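Local coordinates for protein putative DD-carboxypeptidase TP_0574 (Treponema pallidum, PDB 1O75) that binds penicillin and has zinc-dependent carboxypeptidase activity on synthetic depsipeptides, possibly acting as a D,D-carboxypeptidase that lowers peptidoglycan cross-linking, at residues K167-A170 / K171-H175. The protein carries 2 engineered substitutions. Numbering follows the deposited sequence.
Sequences KGIA and KEKFH
K167 and K171, one turn apart on the same helix, run their side chains alongside each other in the same direction. Their aliphatic parts meet, with K167 CE 4.0 Å from K171 CE. The two NZ atoms stay 5.0 Å apart, K167 NZ to K171 NZ. The K167 ammonium is paired in a salt bridge with E178, which probably eases the like charge. K171 CG stands beside its own backbone N (chi1 -66°), and this brings it to 3.3 Å from K167 O.

A second apolar contact, between I169 and K173, lies two residues further along the helix. K173 CG, set beside its own backbone N (chi1 -65°), rests 3.5 Å from I169 CG1. The chain then bends at chi2 (-80°).

Four i to i+4 backbone hydrogen bonds tie the segments. K171 N donates to K167 O and E172 N to G168 O. K173 N to I169 O is short, at 2.6 Å. F174 N to A170 O closes the series at 2.9 Å.

A170, I169 and F174 touch M192 of strand 190-194, and the F174 ring stacks edge-to-face with F198. This is a complete two-turn amphipathic alpha-helix, 167-173, and the start of the loop after it, lying against the mixed beta-sheet of the N-terminal region, with K171, E172 and K173 exposed.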
loop_
_atom_site.group_PDB
_atom_site.type_symbol
_atom_site.label_atom_id
_atom_site.label_comp_id
_atom_site.label_asym_id
_atom_site.label_seq_id
_atom_site.Cartn_x
_atom_site.Cartn_y
_atom_site.Cartn_z
ATOM N N LYS B 167 -3.573 24.020 39.781
ATOM C CA LYS B 167 -4.007 24.711 38.579
ATOM C C LYS B 167 -2.971 25.642 37.958
ATOM O O LYS B 167 -2.810 25.670 36.740
ATOM C CB LYS B 167 -5.284 25.490 38.885
ATOM C CG LYS B 167 -6.017 25.997 37.667
ATOM C CD LYS B 167 -7.494 26.175 37.979
ATOM C CE LYS B 167 -8.266 26.561 36.737
ATOM N NZ LYS B 167 -9.728 26.569 36.993
ATOM N N GLY B 168 -2.257 26.386 38.800
ATOM C CA GLY B 168 -1.277 27.332 38.300
ATOM C C GLY B 168 -0.035 26.732 37.694
ATOM O O GLY B 168 0.403 27.138 36.616
ATOM N N ILE B 169 0.557 25.771 38.384
ATOM C CA ILE B 169 1.767 25.152 37.868
ATOM C C ILE B 169 1.425 24.314 36.635
ATOM O O ILE B 169 2.234 24.190 35.717
ATOM C CB ILE B 169 2.443 24.285 38.942
ATOM C CG1 ILE B 169 3.729 23.685 38.385
ATOM C CG2 ILE B 169 1.492 23.216 39.421
ATOM C CD1 ILE B 169 4.614 23.081 39.443
ATOM N N ALA B 170 0.211 23.775 36.620
ATOM C CA ALA B 170 -0.276 22.960 35.514
ATOM C C ALA B 170 -0.266 23.769 34.211
ATOM O O ALA B 170 0.255 23.319 33.185
ATOM C CB ALA B 170 -1.687 22.477 35.822
ATOM N N LYS B 171 -0.841 24.967 34.265
ATOM C CA LYS B 171 -0.900 25.855 33.109
ATOM C C LYS B 171 0.489 26.300 32.671
ATOM O O LYS B 171 0.779 26.383 31.474
ATOM C CB LYS B 171 -1.750 27.090 33.428
ATOM C CG LYS B 171 -3.209 26.777 33.655
ATOM C CD LYS B 171 -4.054 28.034 33.784
ATOM C CE LYS B 171 -5.521 27.668 33.995
ATOM N NZ LYS B 171 -6.430 28.852 33.964
ATOM N N GLU B 172 1.351 26.577 33.643
ATOM C CA GLU B 172 2.704 27.032 33.345
ATOM C C GLU B 172 3.689 25.952 32.905
ATOM O O GLU B 172 4.483 26.167 31.993
ATOM C CB GLU B 172 3.302 27.748 34.564
ATOM C CG GLU B 172 4.828 27.673 34.599
ATOM C CD GLU B 172 5.446 28.363 35.800
ATOM O OE1 GLU B 172 4.935 28.181 36.932
ATOM O OE2 GLU B 172 6.460 29.074 35.608
ATOM N N LYS B 173 3.644 24.801 33.565
ATOM C CA LYS B 173 4.581 23.720 33.285
ATOM C C LYS B 173 4.113 22.624 32.321
ATOM O O LYS B 173 4.929 22.006 31.640
ATOM C CB LYS B 173 4.998 23.084 34.614
ATOM C CG LYS B 173 5.782 24.016 35.530
ATOM C CD LYS B 173 7.245 24.101 35.094
ATOM C CE LYS B 173 8.066 24.947 36.059
ATOM N NZ LYS B 173 9.523 24.919 35.729
ATOM N N PHE B 174 2.811 22.377 32.265
ATOM C CA PHE B 174 2.285 21.333 31.389
ATOM C C PHE B 174 1.257 21.849 30.395
ATOM O O PHE B 174 0.421 21.085 29.906
ATOM C CB PHE B 174 1.671 20.200 32.226
ATOM C CG PHE B 174 2.640 19.575 33.191
ATOM C CD1 PHE B 174 2.727 20.031 34.507
ATOM C CD2 PHE B 174 3.509 18.570 32.773
ATOM C CE1 PHE B 174 3.673 19.494 35.393
ATOM C CE2 PHE B 174 4.458 18.027 33.646
ATOM C CZ PHE B 174 4.543 18.490 34.962
ATOM N N HIS B 175 1.317 23.147 30.105
ATOM C CA HIS B 175 0.408 23.771 29.158
ATOM C C HIS B 175 -1.033 23.353 29.363
ATOM O O HIS B 175 -1.763 23.117 28.406
ATOM C CB HIS B 175 0.851 23.451 27.727
ATOM C CG HIS B 175 2.244 23.909 27.416
ATOM N ND1 HIS B 175 2.852 23.685 26.198
ATOM C CD2 HIS B 175 3.156 24.568 28.174
ATOM C CE1 HIS B 175 4.077 24.183 26.219
ATOM N NE2 HIS B 175 4.286 24.724 27.407
#